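Local coordinates for protein aspartate aminotransferase (Rhodobacter sphaeroides, PDB 3NRA) that probably transfers the amino group of L-aspartate to 2-oxoglutarate, giving oxaloacetate and L-glutamate, as a pyridoxal-phosphate-dependent aminotransferase, at residues B[78-83]-B[293-298]; B[114-119]-B[280-285]; B[355-360]-B[399-404]. All blocks are in the same frame, centred on the assembly; numbering follows the deposited sequence.

Contact 1 of 3, residues B[78-83]-B[293-298]; sequences RGDLGI and VLRGWF
I83 packs against one face of the guanidinium of R295, with CD1 over the centre of that face and 3.7 Å from its plane; the two side chains cross at about a right angle. Both carbons of the longer isoleucine branch are used: CD1 meets R295 CZ at 3.8 Å, and CG1 meets R295 NE at 3.8 Å. R295 reaches this place because its chain is extended from CG to NE (chi2 -167°, chi3 172°), which brings the guanidinium past I83 toward D80. The shorter branch serves a different neighbour, I83 CG2 resting 3.8 Å from L294 CB. D80 stands at the N-cap of helix 81-95, and I83 N gives a hydrogen bond to D80 OD1 at 2.9 Å, on the anti lone pair of that oxygen. The cap and the arginine are thereby joined to the same residue, one through its backbone, the other through its side chain. The carboxylate of D80 is turned 81° from the guanidinium plane, and D80 OD2 stays 4.2 Å from R295 NH2, too far for a salt bridge. A water closes the gap instead: it donates to D80 OD1 at 2.7 Å and accepts from R295 NH2 at 2.8 Å, lying in the guanidinium plane at its edge. R295 NH1 also bonds directly to Q72. I83 and L294 both touch I107 of strand 105-108, an outer strand of the seven-stranded sheet, while R90, about two turns further along the helix, bonds to the carbonyls of R295 and W297.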
# COMPACT_ATOMS: atom_id res chain seq x y z
N ARG B 78 0.83 -8.35 9.43
CA ARG B 78 0.52 -9.45 8.47
C ARG B 78 -0.99 -9.75 8.26
O ARG B 78 -1.35 -10.54 7.39
CB ARG B 78 1.25 -10.73 8.87
CG ARG B 78 0.75 -11.40 10.10
CD ARG B 78 1.68 -12.53 10.54
NE ARG B 78 2.97 -12.05 11.03
CZ ARG B 78 3.87 -12.80 11.68
NH1 ARG B 78 3.65 -14.10 11.92
NH2 ARG B 78 5.00 -12.23 12.11
N GLY B 79 -1.84 -9.15 9.09
CA GLY B 79 -3.29 -9.21 8.91
C GLY B 79 -3.96 -9.77 10.13
O GLY B 79 -3.34 -10.50 10.90
N ASP B 80 -5.23 -9.45 10.30
CA ASP B 80 -6.05 -9.95 11.40
C ASP B 80 -5.91 -11.49 11.58
O ASP B 80 -6.07 -12.27 10.63
CB ASP B 80 -7.53 -9.55 11.19
CG ASP B 80 -8.45 -10.07 12.31
OD1 ASP B 80 -8.76 -11.29 12.34
OD2 ASP B 80 -8.85 -9.26 13.15
N LEU B 81 -5.56 -11.91 12.79
CA LEU B 81 -5.30 -13.32 13.10
C LEU B 81 -6.54 -14.20 12.88
O LEU B 81 -6.47 -15.21 12.23
CB LEU B 81 -4.83 -13.47 14.54
CG LEU B 81 -4.37 -14.87 15.00
CD1 LEU B 81 -3.17 -15.38 14.17
CD2 LEU B 81 -4.02 -14.84 16.52
N GLY B 82 -7.67 -13.78 13.43
CA GLY B 82 -8.93 -14.52 13.25
C GLY B 82 -9.29 -14.76 11.77
O GLY B 82 -9.73 -15.84 11.40
N ILE B 83 -9.02 -13.76 10.92
CA ILE B 83 -9.35 -13.85 9.50
C ILE B 83 -8.33 -14.76 8.79
O ILE B 83 -8.70 -15.60 7.96
CB ILE B 83 -9.46 -12.43 8.86
CG1 ILE B 83 -10.62 -11.67 9.51
CG2 ILE B 83 -9.71 -12.52 7.34
CD1 ILE B 83 -10.67 -10.22 9.18
N VAL B 293 -14.17 -7.93 5.18
CA VAL B 293 -14.95 -8.51 4.07
C VAL B 293 -14.44 -9.91 3.67
O VAL B 293 -15.21 -10.71 3.12
CB VAL B 293 -15.00 -7.61 2.80
CG1 VAL B 293 -15.48 -6.18 3.16
CG2 VAL B 293 -13.64 -7.60 2.09
N LEU B 294 -13.18 -10.21 4.00
CA LEU B 294 -12.59 -11.51 3.72
C LEU B 294 -13.19 -12.64 4.53
O LEU B 294 -13.00 -13.80 4.18
CB LEU B 294 -11.06 -11.48 3.96
CG LEU B 294 -10.27 -10.53 3.05
CD1 LEU B 294 -8.83 -10.43 3.50
CD2 LEU B 294 -10.36 -11.01 1.59
N ARG B 295 -13.93 -12.32 5.61
CA ARG B 295 -14.67 -13.35 6.36
C ARG B 295 -15.69 -14.10 5.46
O ARG B 295 -16.02 -15.29 5.73
CB ARG B 295 -15.37 -12.74 7.58
CG ARG B 295 -14.40 -12.17 8.62
CD ARG B 295 -15.11 -11.86 9.97
NE ARG B 295 -14.13 -11.48 11.01
CZ ARG B 295 -13.79 -10.23 11.35
NH1 ARG B 295 -14.38 -9.16 10.78
NH2 ARG B 295 -12.85 -10.03 12.28
N GLY B 296 -16.15 -13.43 4.39
CA GLY B 296 -17.07 -14.02 3.41
C GLY B 296 -16.40 -14.69 2.20
O GLY B 296 -17.10 -15.30 1.38
N TRP B 297 -15.07 -14.56 2.07
CA TRP B 297 -14.37 -14.99 0.88
C TRP B 297 -14.27 -16.51 0.86
O TRP B 297 -13.83 -17.13 1.86
CB TRP B 297 -12.97 -14.36 0.81
CG TRP B 297 -12.24 -14.57 -0.52
CD1 TRP B 297 -12.82 -14.69 -1.76
CD2 TRP B 297 -10.82 -14.60 -0.73
NE1 TRP B 297 -11.83 -14.84 -2.72
CE2 TRP B 297 -10.60 -14.79 -2.12
CE3 TRP B 297 -9.71 -14.52 0.11
CZ2 TRP B 297 -9.33 -14.89 -2.67
CZ3 TRP B 297 -8.44 -14.64 -0.44
CH2 TRP B 297 -8.26 -14.81 -1.81
N PHE B 298 -14.71 -17.11 -0.25
CA PHE B 298 -14.86 -18.58 -0.41
C PHE B 298 -16.00 -19.17 0.42
O PHE B 298 -16.11 -20.38 0.55
CB PHE B 298 -13.54 -19.32 -0.13
CG PHE B 298 -12.55 -19.23 -1.23
CD1 PHE B 298 -12.68 -20.02 -2.36
CD2 PHE B 298 -11.48 -18.36 -1.16
CE1 PHE B 298 -11.78 -19.94 -3.39
CE2 PHE B 298 -10.57 -18.28 -2.18
CZ PHE B 298 -10.72 -19.07 -3.30
O HOH W 1 -11.17 -11.86 13.53

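Contact 2 of 3, residues B[114-119]-B[280-285]; sequences ALFLAV and AIVSLR
The F116 ring meets V282 at its edge: V282 CG2 lies near the ring plane, 4.0 Å from F116 CE2. F146 also meets this ring, the planes inclined at about 45°, and L142 of helix 137-145 touches the residue as well. Across the contact the same methyl is shared, since V282 CG2 also lies 4.1 Å from L117 CD2. One valine methyl thus touches two consecutive residues of helix 110-120, the ring edge of F116 and a methyl of L117. With CG of F116 anti to the backbone N (chi1 180°), the ring edge reaches V282 CG2, whereas the L117 CG is anti to the carbonyl carbon and its end swings nearer to V282. L117 and V282 run antiparallel alongside one another. The backbones stay well apart, 8.8 Å between the CA atoms of L117 and V282, and the gap is bridged by side chains alone. In the fold this joins two helices beside the seven-stranded sheet of the large domain of a fold-type I pyridoxal-phosphate enzyme: helix 110-120, which follows edge strand 105-108, and the end of helix 269-282, which follows strand 263-267. The buried cluster also lies at the dimer interface, where V282 packs on V282 of the second subunit, F116 packs on I281 of that subunit, and I281 O accepts a hydrogen bond from Q112 of the second subunit. Within the chain, L117 also packs on M275, L278 and Q279, which lie one to two turns before V282 in helix 269-282.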
# COMPACT_ATOMS: atom_id res chain seq x y z
N ALA B 114 0.59 -7.59 -2.54
CA ALA B 114 1.30 -8.82 -2.39
C ALA B 114 2.44 -8.98 -3.40
O ALA B 114 3.56 -9.44 -3.04
CB ALA B 114 0.34 -10.01 -2.47
N LEU B 115 2.18 -8.60 -4.65
CA LEU B 115 3.17 -8.70 -5.72
C LEU B 115 4.39 -7.83 -5.44
O LEU B 115 5.55 -8.31 -5.54
CB LEU B 115 2.54 -8.31 -7.04
CG LEU B 115 3.38 -8.40 -8.30
CD1 LEU B 115 3.90 -9.83 -8.56
CD2 LEU B 115 2.57 -7.85 -9.53
N PHE B 116 4.15 -6.56 -5.10
CA PHE B 116 5.24 -5.69 -4.73
C PHE B 116 6.13 -6.31 -3.65
O PHE B 116 7.36 -6.27 -3.75
CB PHE B 116 4.72 -4.35 -4.19
CG PHE B 116 5.84 -3.40 -3.78
CD1 PHE B 116 6.61 -2.80 -4.73
CD2 PHE B 116 6.13 -3.16 -2.47
CE1 PHE B 116 7.63 -1.95 -4.38
CE2 PHE B 116 7.14 -2.32 -2.11
CZ PHE B 116 7.88 -1.70 -3.07
N LEU B 117 5.49 -6.73 -2.57
CA LEU B 117 6.23 -7.26 -1.41
C LEU B 117 7.00 -8.53 -1.79
O LEU B 117 8.15 -8.70 -1.40
CB LEU B 117 5.25 -7.56 -0.26
CG LEU B 117 4.56 -6.34 0.39
CD1 LEU B 117 3.55 -6.78 1.40
CD2 LEU B 117 5.62 -5.42 1.04
N ALA B 118 6.34 -9.40 -2.56
CA ALA B 118 6.92 -10.66 -2.97
C ALA B 118 8.19 -10.44 -3.82
O ALA B 118 9.22 -11.11 -3.61
CB ALA B 118 5.90 -11.47 -3.74
N VAL B 119 8.14 -9.48 -4.74
CA VAL B 119 9.33 -9.16 -5.54
C VAL B 119 10.40 -8.49 -4.65
O VAL B 119 11.60 -8.81 -4.74
CB VAL B 119 8.98 -8.28 -6.73
CG1 VAL B 119 10.25 -7.90 -7.52
CG2 VAL B 119 7.93 -8.99 -7.65
N ALA B 280 5.15 -3.46 7.12
CA ALA B 280 5.14 -2.54 8.21
C ALA B 280 5.54 -1.13 7.76
O ALA B 280 4.87 -0.17 8.13
CB ALA B 280 6.07 -3.05 9.38
N ILE B 281 6.56 -1.02 6.90
CA ILE B 281 7.05 0.30 6.48
C ILE B 281 6.51 0.77 5.12
O ILE B 281 6.64 1.95 4.77
CB ILE B 281 8.61 0.44 6.56
CG1 ILE B 281 9.32 -0.47 5.55
CG2 ILE B 281 9.12 0.15 8.00
CD1 ILE B 281 10.82 -0.44 5.67
N VAL B 282 5.85 -0.13 4.38
CA VAL B 282 5.20 0.24 3.11
C VAL B 282 3.85 0.89 3.35
O VAL B 282 3.53 1.92 2.72
CB VAL B 282 5.05 -1.00 2.15
CG1 VAL B 282 4.17 -0.66 0.94
CG2 VAL B 282 6.42 -1.47 1.68
N SER B 283 3.01 0.26 4.20
CA SER B 283 1.68 0.83 4.52
C SER B 283 1.06 0.36 5.85
O SER B 283 -0.15 0.58 6.08
CB SER B 283 0.71 0.53 3.37
OG SER B 283 0.51 -0.87 3.21
N LEU B 284 1.89 -0.21 6.75
CA LEU B 284 1.45 -0.86 8.03
C LEU B 284 0.66 -2.15 7.83
O LEU B 284 1.09 -3.20 8.26
CB LEU B 284 0.68 0.11 8.95
CG LEU B 284 1.34 1.40 9.40
CD1 LEU B 284 0.37 2.22 10.24
CD2 LEU B 284 2.64 1.13 10.19
N ARG B 285 -0.52 -2.06 7.23
CA ARG B 285 -1.39 -3.19 7.11
C ARG B 285 -2.33 -2.97 5.95
O ARG B 285 -2.46 -1.85 5.47
CB ARG B 285 -2.18 -3.38 8.40
CG ARG B 285 -3.05 -2.14 8.83
CD ARG B 285 -3.76 -2.38 10.13
NE ARG B 285 -2.78 -2.59 11.16
CZ ARG B 285 -2.10 -1.63 11.80
NH1 ARG B 285 -2.40 -0.33 11.64
NH2 ARG B 285 -1.14 -1.97 12.64

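Contact 3 of 3, residues B[355-360]-B[399-404]; sequences VKILRL and VTLVER
I357 is the first residue of 355-360 to reach helix 388-404. Its CB points toward that helix, but its side chain approaches loosely, CG2 lying 4.5 Å from L401 CD1. The backbone comes closer, I357 O being 4.1 Å from the same L401 methyl, a plain van der Waals approach. Next in sequence, L358 brings its CD2 to 4.1 Å from L401 CD1, the two leucines lying side by side with their chains pointing opposite ways. L401 CD1 is therefore the single methyl that meets both I357 and L358. The other methyl of L401, CD2, is used within its own helix: it lies 3.6 Å above the centre of the R404 guanidinium, whose NH1 bonds to A35 O. Just before the segment F354 touches V402; beyond it Q361 and A362 touch L401. The pair of helices lies beside the small mixed sheet, with L358 packing on V366 of strand 364-368, the strand that directly follows helix 351-362, and helix 388-404 ending three residues short of the C-terminus.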
# COMPACT_ATOMS: atom_id res chain seq x y z
N VAL B 355 -5.42 2.75 -30.96
CA VAL B 355 -6.01 2.79 -29.59
C VAL B 355 -6.67 4.16 -29.30
O VAL B 355 -7.78 4.22 -28.79
CB VAL B 355 -4.96 2.48 -28.50
CG1 VAL B 355 -5.49 2.87 -27.10
CG2 VAL B 355 -4.54 1.00 -28.55
N LYS B 356 -6.01 5.25 -29.69
CA LYS B 356 -6.59 6.59 -29.57
C LYS B 356 -7.84 6.73 -30.43
O LYS B 356 -8.84 7.28 -29.98
CB LYS B 356 -5.58 7.65 -29.93
CG LYS B 356 -4.38 7.71 -28.96
CD LYS B 356 -3.31 8.68 -29.42
CE LYS B 356 -2.20 8.82 -28.35
NZ LYS B 356 -1.40 10.07 -28.55
N ILE B 357 -7.78 6.19 -31.64
CA ILE B 357 -8.89 6.26 -32.58
C ILE B 357 -10.12 5.46 -32.11
O ILE B 357 -11.25 5.89 -32.27
CB ILE B 357 -8.39 5.82 -34.01
CG1 ILE B 357 -7.59 6.97 -34.64
CG2 ILE B 357 -9.54 5.42 -34.92
CD1 ILE B 357 -6.81 6.59 -35.86
N LEU B 358 -9.89 4.32 -31.48
CA LEU B 358 -10.99 3.54 -30.89
C LEU B 358 -11.76 4.34 -29.85
O LEU B 358 -12.98 4.28 -29.79
CB LEU B 358 -10.45 2.27 -30.24
CG LEU B 358 -10.08 1.14 -31.15
CD1 LEU B 358 -9.54 -0.02 -30.30
CD2 LEU B 358 -11.31 0.67 -32.02
N ARG B 359 -11.03 5.11 -29.05
CA ARG B 359 -11.63 5.97 -28.05
C ARG B 359 -12.34 7.17 -28.70
O ARG B 359 -13.50 7.46 -28.39
CB ARG B 359 -10.54 6.45 -27.07
CG ARG B 359 -11.05 7.28 -25.96
CD ARG B 359 -10.11 7.28 -24.80
NE ARG B 359 -10.66 8.06 -23.67
CZ ARG B 359 -10.30 9.31 -23.32
NH1 ARG B 359 -9.35 9.99 -23.99
NH2 ARG B 359 -10.89 9.88 -22.27
N LEU B 360 -11.67 7.82 -29.65
CA LEU B 360 -12.24 8.98 -30.38
C LEU B 360 -13.51 8.64 -31.18
O LEU B 360 -14.51 9.35 -31.09
CB LEU B 360 -11.21 9.57 -31.33
CG LEU B 360 -11.42 11.04 -31.65
CD1 LEU B 360 -10.84 11.88 -30.52
CD2 LEU B 360 -10.79 11.41 -33.01
N VAL B 399 -14.51 -3.78 -34.49
CA VAL B 399 -14.23 -4.50 -35.74
C VAL B 399 -14.60 -3.67 -36.97
O VAL B 399 -13.84 -3.66 -37.93
CB VAL B 399 -14.87 -5.91 -35.79
CG1 VAL B 399 -14.38 -6.79 -34.61
CG2 VAL B 399 -16.35 -5.83 -35.85
N THR B 400 -15.72 -2.92 -36.90
CA THR B 400 -16.08 -1.90 -37.92
C THR B 400 -14.89 -0.93 -38.19
O THR B 400 -14.52 -0.69 -39.35
CB THR B 400 -17.32 -1.09 -37.50
OG1 THR B 400 -18.43 -1.95 -37.32
CG2 THR B 400 -17.67 -0.02 -38.57
N LEU B 401 -14.27 -0.43 -37.11
CA LEU B 401 -13.11 0.46 -37.24
C LEU B 401 -11.86 -0.27 -37.69
O LEU B 401 -11.07 0.30 -38.46
CB LEU B 401 -12.84 1.23 -35.94
CG LEU B 401 -13.85 2.36 -35.66
CD1 LEU B 401 -13.43 3.23 -34.50
CD2 LEU B 401 -14.09 3.22 -36.89
N VAL B 402 -11.67 -1.51 -37.26
CA VAL B 402 -10.61 -2.34 -37.85
C VAL B 402 -10.78 -2.46 -39.39
O VAL B 402 -9.81 -2.33 -40.13
CB VAL B 402 -10.52 -3.72 -37.17
CG1 VAL B 402 -9.62 -4.68 -37.99
CG2 VAL B 402 -9.98 -3.56 -35.77
N GLU B 403 -12.02 -2.61 -39.85
CA GLU B 403 -12.28 -2.66 -41.30
C GLU B 403 -12.01 -1.32 -41.95
O GLU B 403 -11.38 -1.26 -43.02
CB GLU B 403 -13.72 -3.13 -41.58
CG GLU B 403 -13.99 -4.61 -41.08
CD GLU B 403 -15.50 -4.97 -40.93
OE1 GLU B 403 -16.38 -4.15 -41.34
OE2 GLU B 403 -15.78 -6.09 -40.44
N ARG B 404 -12.42 -0.23 -41.30
CA ARG B 404 -12.26 1.12 -41.86
C ARG B 404 -10.78 1.50 -42.04
O ARG B 404 -10.44 2.21 -42.99
CB ARG B 404 -12.97 2.17 -40.97
CG ARG B 404 -13.20 3.52 -41.68
CD ARG B 404 -13.68 4.59 -40.72
NE ARG B 404 -15.05 4.34 -40.29
CZ ARG B 404 -15.76 5.15 -39.50
NH1 ARG B 404 -15.25 6.29 -39.05
NH2 ARG B 404 -17.00 4.80 -39.14

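Contacts 2 and 3 are buried and made by apolar side chains, contact 3 with one backbone carbonyl against a methyl; each is centred on one methyl that meets two neighbours. Contact 1 is only partly buried and adds a guanidinium, a capping carboxylate and a bridging water to its aliphatic packing. Contact 2 is nested along the chain inside the loop closed by contact 1, their centres about 17 Å apart, and strand 105-108 of the seven-stranded sheet touches side chains of both. Contact 3 lies across the centre of the chain, about 44 Å from contact 1 and 39 Å from contact 2 between centres, and joins helices beside the small sheet. The second subunit touches contact 2 alone.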